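Local coordinates for putative TetR transcriptional regulator (Rhodococcus sp., PDB 2I10), which probably binds DNA as a TetR-family transcriptional regulator, with a helix-turn-helix motif and an all-helical C-terminal domain that here holds p-nitrophenol, at residues 67-72 with 125-130; 80-85 with 148-153; 107-112 with 167-172. All blocks are in the same frame, centred on the assembly; numbering follows the deposited sequence. Where two conformers were deposited one is given.

Contact 1: 67-72 with 125-130; sequences MCERTL and DLLTAA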
loop_
_atom_site.group_PDB
_atom_site.type_symbol
_atom_site.label_atom_id
_atom_site.label_comp_id
_atom_site.label_asym_id
_atom_site.label_seq_id
_atom_site.Cartn_x
_atom_site.Cartn_y
_atom_site.Cartn_z
HETATM N N MSE B 67 -0.095 -11.386 4.869
HETATM C CA MSE B 67 -1.012 -11.406 3.725
HETATM C C MSE B 67 -2.219 -10.543 4.080
HETATM O O MSE B 67 -2.871 -10.825 5.088
HETATM C CB MSE B 67 -1.431 -12.855 3.365
HETATM C CG MSE B 67 -0.927 -13.446 1.983
HETATM SE SE MSE B 67 -2.132 -15.040 1.462
HETATM C CE MSE B 67 -3.684 -14.037 1.031
ATOM N N CYS B 68 -2.499 -9.482 3.304
ATOM C CA CYS B 68 -3.766 -8.720 3.440
ATOM C C CYS B 68 -4.979 -9.653 3.221
ATOM O O CYS B 68 -5.929 -9.671 4.006
ATOM C CB CYS B 68 -3.809 -7.477 2.473
ATOM S SG CYS B 68 -2.753 -5.956 3.024
ATOM N N GLU B 69 -4.900 -10.452 2.164
ATOM C CA GLU B 69 -6.042 -11.211 1.627
ATOM C C GLU B 69 -6.314 -12.578 2.272
ATOM O O GLU B 69 -6.938 -13.435 1.632
ATOM C CB GLU B 69 -5.854 -11.425 0.126
ATOM C CG GLU B 69 -5.496 -10.164 -0.636
ATOM C CD GLU B 69 -3.990 -9.881 -0.736
ATOM O OE1 GLU B 69 -3.172 -10.430 0.037
ATOM O OE2 GLU B 69 -3.636 -9.087 -1.614
ATOM N N ARG B 70 -5.851 -12.786 3.506
ATOM C CA ARG B 70 -6.005 -14.067 4.216
ATOM C C ARG B 70 -7.437 -14.616 4.241
ATOM O O ARG B 70 -8.327 -13.967 4.789
ATOM C CB ARG B 70 -5.464 -13.919 5.654
ATOM C CG ARG B 70 -4.853 -15.201 6.180
ATOM C CD ARG B 70 -3.726 -15.699 5.293
ATOM N NE ARG B 70 -3.108 -16.877 5.868
ATOM C CZ ARG B 70 -2.921 -18.070 5.289
ATOM N NH1 ARG B 70 -3.258 -18.318 4.038
ATOM N NH2 ARG B 70 -2.318 -19.034 5.981
ATOM N N THR B 71 -7.628 -15.830 3.685
ATOM C CA THR B 71 -8.945 -16.429 3.471
ATOM C C THR B 71 -9.863 -16.532 4.688
ATOM O O THR B 71 -11.035 -16.135 4.621
ATOM C CB THR B 71 -8.914 -17.804 2.650
ATOM O OG1 THR B 71 -10.209 -18.374 2.678
ATOM C CG2 THR B 71 -7.998 -18.820 3.227
ATOM N N LEU B 72 -9.333 -17.055 5.788
ATOM C CA LEU B 72 -10.129 -17.334 6.990
ATOM C C LEU B 72 -10.669 -16.042 7.604
ATOM O O LEU B 72 -11.831 -15.974 7.994
ATOM C CB LEU B 72 -9.318 -18.160 8.016
ATOM C CG LEU B 72 -9.789 -18.209 9.496
ATOM C CD1 LEU B 72 -11.167 -18.836 9.665
ATOM C CD2 LEU B 72 -8.798 -18.894 10.439
ATOM N N ASP B 125 2.199 -15.852 -8.136
ATOM C CA ASP B 125 1.023 -16.649 -8.421
ATOM C C ASP B 125 0.090 -16.708 -7.212
ATOM O O ASP B 125 -1.127 -16.543 -7.334
ATOM C CB ASP B 125 1.426 -18.057 -8.927
ATOM C CG ASP B 125 2.022 -18.018 -10.326
ATOM O OD1 ASP B 125 1.941 -16.955 -10.992
ATOM O OD2 ASP B 125 2.573 -19.036 -10.771
ATOM N N LEU B 126 0.678 -16.884 -6.044
ATOM C CA LEU B 126 -0.094 -16.931 -4.799
ATOM C C LEU B 126 -0.857 -15.593 -4.542
ATOM O O LEU B 126 -2.051 -15.593 -4.238
ATOM C CB LEU B 126 0.858 -17.293 -3.633
ATOM C CG LEU B 126 0.339 -17.341 -2.183
ATOM C CD1 LEU B 126 1.465 -17.722 -1.266
ATOM C CD2 LEU B 126 -0.156 -16.032 -1.711
ATOM N N LEU B 127 -0.143 -14.469 -4.634
ATOM C CA LEU B 127 -0.773 -13.161 -4.480
ATOM C C LEU B 127 -1.811 -12.847 -5.544
ATOM O O LEU B 127 -2.836 -12.284 -5.226
ATOM C CB LEU B 127 0.289 -12.031 -4.440
ATOM C CG LEU B 127 1.217 -12.096 -3.229
ATOM C CD1 LEU B 127 2.347 -11.037 -3.295
ATOM C CD2 LEU B 127 0.362 -11.929 -1.996
ATOM N N THR B 128 -1.528 -13.185 -6.799
ATOM C CA THR B 128 -2.491 -12.982 -7.875
ATOM C C THR B 128 -3.803 -13.731 -7.609
ATOM O O THR B 128 -4.882 -13.143 -7.751
ATOM C CB THR B 128 -1.916 -13.419 -9.232
ATOM O OG1 THR B 128 -0.732 -12.661 -9.493
ATOM C CG2 THR B 128 -2.899 -13.186 -10.342
ATOM N N ALA B 129 -3.703 -15.010 -7.217
ATOM C CA ALA B 129 -4.879 -15.788 -6.863
ATOM C C ALA B 129 -5.605 -15.205 -5.648
ATOM O O ALA B 129 -6.798 -15.059 -5.655
ATOM C CB ALA B 129 -4.461 -17.304 -6.581
ATOM N N ALA B 130 -4.872 -14.899 -4.594
ATOM C CA ALA B 130 -5.476 -14.399 -3.353
ATOM C C ALA B 130 -6.188 -13.073 -3.533
ATOM O O ALA B 130 -7.235 -12.824 -2.896
ATOM C CB ALA B 130 -4.377 -14.230 -2.235
HETATM O O HOH W 1 -8.320 -14.045 -0.692
#

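Contact 2: 80-85 with 148-153; sequences RPTAHE and DGDLPA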
loop_
_atom_site.group_PDB
_atom_site.type_symbol
_atom_site.label_atom_id
_atom_site.label_comp_id
_atom_site.label_asym_id
_atom_site.label_seq_id
_atom_site.Cartn_x
_atom_site.Cartn_y
_atom_site.Cartn_z
ATOM N N ARG B 80 -20.941 -11.417 8.743
ATOM C CA ARG B 80 -21.742 -10.353 9.331
ATOM C C ARG B 80 -23.002 -10.102 8.503
ATOM O O ARG B 80 -22.992 -10.284 7.282
ATOM C CB ARG B 80 -20.926 -9.050 9.481
ATOM C CG ARG B 80 -19.610 -9.176 10.288
ATOM C CD ARG B 80 -19.730 -9.948 11.600
ATOM N NE ARG B 80 -20.333 -9.170 12.683
ATOM C CZ ARG B 80 -19.767 -8.956 13.882
ATOM N NH1 ARG B 80 -18.566 -9.457 14.186
ATOM N NH2 ARG B 80 -20.407 -8.234 14.798
ATOM N N PRO B 81 -24.095 -9.661 9.177
ATOM C CA PRO B 81 -25.431 -9.586 8.602
ATOM C C PRO B 81 -25.655 -8.561 7.491
ATOM O O PRO B 81 -26.662 -8.642 6.819
ATOM C CB PRO B 81 -26.312 -9.216 9.813
ATOM C CG PRO B 81 -25.467 -9.510 11.007
ATOM C CD PRO B 81 -24.096 -9.232 10.589
ATOM N N THR B 82 -24.765 -7.575 7.343
ATOM C CA THR B 82 -24.861 -6.577 6.254
ATOM C C THR B 82 -23.501 -6.462 5.593
ATOM O O THR B 82 -22.487 -6.829 6.189
ATOM C CB THR B 82 -25.342 -5.137 6.728
ATOM O OG1 THR B 82 -24.421 -4.578 7.675
ATOM C CG2 THR B 82 -26.771 -5.155 7.343
ATOM N N ALA B 83 -23.499 -6.013 4.340
ATOM C CA ALA B 83 -22.266 -5.734 3.586
ATOM C C ALA B 83 -21.419 -4.674 4.304
ATOM O O ALA B 83 -20.190 -4.828 4.417
ATOM C CB ALA B 83 -22.617 -5.267 2.176
ATOM N N HIS B 84 -22.081 -3.606 4.787
ATOM C CA HIS B 84 -21.411 -2.567 5.577
ATOM C C HIS B 84 -20.674 -3.172 6.796
ATOM O O HIS B 84 -19.478 -2.973 6.941
ATOM C CB HIS B 84 -22.347 -1.434 6.037
ATOM C CG HIS B 84 -21.682 -0.501 7.020
ATOM N ND1 HIS B 84 -20.718 0.414 6.642
ATOM C CD2 HIS B 84 -21.744 -0.442 8.372
ATOM C CE1 HIS B 84 -20.239 1.017 7.717
ATOM N NE2 HIS B 84 -20.853 0.524 8.780
ATOM N N GLU B 85 -21.385 -3.898 7.662
ATOM C CA GLU B 85 -20.759 -4.530 8.837
ATOM C C GLU B 85 -19.667 -5.523 8.473
ATOM O O GLU B 85 -18.652 -5.624 9.196
ATOM C CB GLU B 85 -21.795 -5.235 9.719
ATOM C CG GLU B 85 -21.312 -5.442 11.137
ATOM C CD GLU B 85 -22.307 -6.182 12.048
ATOM O OE1 GLU B 85 -23.556 -6.093 11.843
ATOM O OE2 GLU B 85 -21.811 -6.822 13.015
ATOM N N ASP B 148 -30.688 -9.100 -0.172
ATOM C CA ASP B 148 -31.185 -8.883 1.183
ATOM C C ASP B 148 -31.708 -7.468 1.324
ATOM O O ASP B 148 -32.608 -7.214 2.109
ATOM C CB ASP B 148 -30.083 -9.104 2.232
ATOM C CG ASP B 148 -29.656 -10.561 2.345
ATOM O OD1 ASP B 148 -30.324 -11.443 1.726
ATOM O OD2 ASP B 148 -28.656 -10.836 3.059
ATOM N N GLY B 149 -31.109 -6.550 0.570
ATOM C CA GLY B 149 -31.594 -5.184 0.487
ATOM C C GLY B 149 -30.856 -4.194 1.369
ATOM O O GLY B 149 -31.294 -3.065 1.481
ATOM N N ASP B 150 -29.753 -4.593 2.009
ATOM C CA ASP B 150 -28.968 -3.633 2.804
ATOM C C ASP B 150 -27.989 -2.847 1.933
ATOM O O ASP B 150 -27.458 -1.848 2.351
ATOM C CB ASP B 150 -28.221 -4.293 3.967
ATOM C CG ASP B 150 -27.331 -5.441 3.521
ATOM O OD1 ASP B 150 -27.837 -6.576 3.409
ATOM O OD2 ASP B 150 -26.123 -5.217 3.313
ATOM N N LEU B 151 -27.741 -3.335 0.725
ATOM C CA LEU B 151 -27.043 -2.558 -0.304
ATOM C C LEU B 151 -28.091 -2.004 -1.252
ATOM O O LEU B 151 -28.902 -2.756 -1.783
ATOM C CB LEU B 151 -26.026 -3.420 -1.048
ATOM C CG LEU B 151 -24.693 -2.828 -1.485
ATOM C CD1 LEU B 151 -23.966 -2.026 -0.367
ATOM C CD2 LEU B 151 -23.823 -3.976 -1.982
ATOM N N PRO B 152 -28.117 -0.671 -1.425
ATOM C CA PRO B 152 -29.119 -0.031 -2.297
ATOM C C PRO B 152 -29.035 -0.560 -3.714
ATOM O O PRO B 152 -27.928 -0.783 -4.212
ATOM C CB PRO B 152 -28.746 1.456 -2.266
ATOM C CG PRO B 152 -27.459 1.553 -1.550
ATOM C CD PRO B 152 -27.208 0.299 -0.789
ATOM N N ALA B 153 -30.194 -0.738 -4.359
ATOM C CA ALA B 153 -30.224 -1.285 -5.715
ATOM C C ALA B 153 -29.502 -0.315 -6.648
ATOM O O ALA B 153 -29.588 0.875 -6.463
ATOM C CB ALA B 153 -31.656 -1.505 -6.172
HETATM O O HOH W 2 -24.707 -2.873 3.964
#

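Contact 3: 107-112 with 167-172; sequences CMTVQA and AVYGLS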
loop_
_atom_site.group_PDB
_atom_site.type_symbol
_atom_site.label_atom_id
_atom_site.label_comp_id
_atom_site.label_asym_id
_atom_site.label_seq_id
_atom_site.Cartn_x
_atom_site.Cartn_y
_atom_site.Cartn_z
ATOM N N CYS B 107 1.911 -5.267 3.711
ATOM C CA CYS B 107 1.550 -6.627 3.403
ATOM C C CYS B 107 2.131 -6.995 2.059
ATOM O O CYS B 107 2.657 -6.150 1.308
ATOM C CB CYS B 107 0.056 -6.849 3.462
ATOM S SG CYS B 107 -0.889 -6.108 2.112
HETATM N N MSE B 108 2.075 -8.268 1.748
HETATM C CA MSE B 108 2.806 -8.753 0.615
HETATM C C MSE B 108 2.373 -8.141 -0.715
HETATM O O MSE B 108 3.201 -7.850 -1.582
HETATM C CB MSE B 108 2.735 -10.270 0.597
HETATM C CG MSE B 108 3.471 -10.920 1.769
HETATM SE SE MSE B 108 2.860 -12.839 2.060
HETATM C CE MSE B 108 3.165 -13.461 0.217
ATOM N N THR B 109 1.095 -7.956 -0.932
ATOM C CA THR B 109 0.721 -7.199 -2.155
ATOM C C THR B 109 1.306 -5.772 -2.273
ATOM O O THR B 109 1.695 -5.326 -3.366
ATOM C CB THR B 109 -0.823 -7.219 -2.370
ATOM O OG1 THR B 109 -1.184 -8.596 -2.514
ATOM C CG2 THR B 109 -1.318 -6.309 -3.599
ATOM N N VAL B 110 1.352 -5.059 -1.166
ATOM C CA VAL B 110 2.045 -3.777 -1.149
ATOM C C VAL B 110 3.500 -3.983 -1.633
ATOM O O VAL B 110 3.930 -3.340 -2.584
ATOM C CB VAL B 110 1.979 -3.079 0.241
ATOM C CG1 VAL B 110 3.018 -1.955 0.343
ATOM C CG2 VAL B 110 0.543 -2.530 0.514
ATOM N N GLN B 111 4.222 -4.912 -1.007
ATOM C CA GLN B 111 5.598 -5.276 -1.406
ATOM C C GLN B 111 5.758 -5.671 -2.893
ATOM O O GLN B 111 6.707 -5.198 -3.580
ATOM C CB GLN B 111 6.112 -6.394 -0.481
ATOM C CG GLN B 111 6.533 -5.871 0.887
ATOM C CD GLN B 111 7.765 -4.950 0.783
ATOM O OE1 GLN B 111 8.746 -5.301 0.113
ATOM N NE2 GLN B 111 7.717 -3.773 1.453
ATOM N N ALA B 112 4.844 -6.523 -3.389
ATOM C CA ALA B 112 4.866 -6.949 -4.800
ATOM C C ALA B 112 4.652 -5.783 -5.772
ATOM O O ALA B 112 5.060 -5.861 -6.921
ATOM C CB ALA B 112 3.820 -8.038 -5.058
ATOM N N ALA B 167 -8.846 0.349 -0.095
ATOM C CA ALA B 167 -8.839 0.698 1.322
ATOM C C ALA B 167 -7.935 -0.225 2.187
ATOM O O ALA B 167 -7.166 0.254 3.028
ATOM C CB ALA B 167 -10.283 0.774 1.895
ATOM N N VAL B 168 -7.995 -1.542 1.975
ATOM C CA VAL B 168 -7.176 -2.485 2.733
ATOM C C VAL B 168 -5.690 -2.241 2.540
ATOM O O VAL B 168 -4.920 -2.246 3.475
ATOM C CB VAL B 168 -7.412 -3.980 2.290
ATOM C CG1 VAL B 168 -6.442 -4.904 3.007
ATOM C CG2 VAL B 168 -8.815 -4.419 2.568
ATOM N N TYR B 169 -5.284 -2.137 1.269
ATOM C CA TYR B 169 -3.879 -1.933 0.955
ATOM C C TYR B 169 -3.393 -0.568 1.457
ATOM O O TYR B 169 -2.289 -0.460 1.932
ATOM C CB TYR B 169 -3.668 -2.051 -0.532
ATOM C CG TYR B 169 -4.011 -3.415 -1.058
ATOM C CD1 TYR B 169 -3.435 -4.567 -0.502
ATOM C CD2 TYR B 169 -4.919 -3.570 -2.104
ATOM C CE1 TYR B 169 -3.755 -5.844 -1.000
ATOM C CE2 TYR B 169 -5.242 -4.854 -2.599
ATOM C CZ TYR B 169 -4.668 -5.969 -2.039
ATOM O OH TYR B 169 -4.958 -7.234 -2.555
ATOM N N GLY B 170 -4.241 0.455 1.359
ATOM C CA GLY B 170 -3.882 1.815 1.856
ATOM C C GLY B 170 -3.715 1.853 3.354
ATOM O O GLY B 170 -2.765 2.493 3.882
ATOM N N LEU B 171 -4.626 1.184 4.066
ATOM C CA LEU B 171 -4.448 1.056 5.532
ATOM C C LEU B 171 -3.180 0.280 5.875
ATOM O O LEU B 171 -2.498 0.631 6.824
ATOM C CB LEU B 171 -5.655 0.411 6.198
ATOM C CG LEU B 171 -6.928 1.252 6.217
ATOM C CD1 LEU B 171 -8.148 0.302 6.336
ATOM C CD2 LEU B 171 -6.881 2.201 7.379
ATOM N N SER B 172 -2.836 -0.743 5.072
ATOM C CA SER B 172 -1.570 -1.480 5.282
ATOM C C SER B 172 -0.339 -0.562 5.137
ATOM O O SER B 172 0.622 -0.623 5.928
ATOM C CB SER B 172 -1.441 -2.637 4.263
ATOM O OG SER B 172 -0.128 -3.158 4.281
#

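Contact 1: 67-72 with 125-130
Selenomethionine M67 bends at its last torsion (chi3 71°), which turns the methyl CE toward A130, while L126 is extended, CG anti to the backbone N (chi1 177°), which points its branched end at M67, where CD2 meets the selenium. The two chains pass at a slant, SE of M67 lying 3.9 Å from CD2 of L126. CE, the next atom of the M67 chain, meets CB of A130 at 3.3 Å. CD2 of L127 approaches CG of M67 at 4.4 Å, and L127 also touches M108 and T109 of helix 108-112, while L126 reaches F59 and L63 of helix 55-66. E69 lays the start of its chain against the same helical turn, its CB 3.6 Å from the carbonyl O of A130. The chain then bends at chi2, and OE2 bonds to T109 and probably to Y169. E69 also touches R131 of the p-nitrophenol pocket, its side chain about 9 Å from the bound ligand. One water ties the backbones together, donating to O of E69 at 2.8 Å and to O of A130 at 2.7 Å. The turn between helices 55-66 and 71-78 thus packs on helix 121-148, consistent with the junction of the DNA-binding and ligand-binding parts in TetR-family proteins.

Contact 2: 80-85 with 148-153
T82 and D150 bring their backbones to a CA-CA separation of 6.1 Å, and A83 and L151 follow at 6.9 Å, where the start of helix 83-98 faces the turn that ends helix 121-148. G149 leaves that helix with positive phi (99°). D150 comes next, its CG standing between the backbone N and the carbonyl carbon, which directs the carboxylate at T82 and A83. N of A83 lies 2.9 Å from OD2 of D150, the N-H...O angle is 167°, and the donor approaches from the syn side, 35° out of the carboxylate plane. Beside this bond CG2 of T82 packs 3.8 Å from CB of D150, and CB of A83 lies 4.3 Å from CD1 of L151. T82 is itself the N-cap, its OG1 accepting from N of E85 at 3.1 Å. The first turn thus has two side-chain acceptors, one local and one from a distant loop, and the negative D150 would be expected to suit the positive end of the helix dipole. A water accepts from N of H84 and can donate to OD2 of D150, within hydrogen-bonding distance. A83 and L151 both pack on A145 of helix 121-148, and V195 and P196 of the C-terminal tail pack against A83 and L151 respectively.

Contact 3: 107-112 with 167-172
Short helix 108-112 and helix 157-177 meet almost at right angles in the all-helical C-terminal domain of this TetR-family protein, the segment axes crossing at -84° with a closest approach of 9.9 Å. At the N-terminal end of the short helix, N of C107 donates to OG of S172 at 3.0 Å, with a moderately bent N-H...O angle of 148°. S172 holds OG anti to its own backbone nitrogen, a setting that extends the hydroxyl across to this amide.

The ring of Y169 reaches from helix 157-177 to the short helix. T109 covers one face of it: CG2 stands 4.0 Å from the ring centroid, 28° off the normal, a CH-pi contact, and CB of T109 is 3.5 Å from CE1 of Y169. C107 comes to the same ring from a different direction, with SG in the ring plane at the edge, 4.0 Å from CD1 of Y169. V110 completes the patch from the backbone side, its CG2 3.8 Å from the carbonyl O of Y169. The sulfur of C107 is also the disulfide partner of C68, so a covalent link anchors the edge contact.

The hydroxyls of T109 and, probably, Y169 have E69 as their polar partner. Q111, also on the short helix, bonds to backbone atoms of A112 and L114 of the second subunit, placing this helix at the dimer interface. The chemistry implies that the methyl over the face and the sulfur at the edge restrain the turn of the tyrosine ring, while the carboxylate holds its end. Two hydroxyls converging on E69 would probably help it keep a negative charge in this buried setting, and R131, which E69 and Y169 both touch and which lines the p-nitrophenol pocket, probably favours that charge as well.

Contacts 1 and 3 belong to one buried core, with centres 11 Å apart, and are joined directly by the C68-C107 disulfide and by E69 reaching Y169. Helix 121-148 serves contact 1 near its start, and the loop leaving its far end serves contact 2, whose centre is 24 Å from that of contact 1 and 23 Å from the chain centre. Contact 2 is nevertheless largely buried. Its chemistry is that of a helix end met by a carboxylate, whereas contact 1 is apolar packing with a water bridge and contact 3 combines aromatic, sulfur and hydroxyl groups. Among the three, only contact 3 is touched by the second subunit.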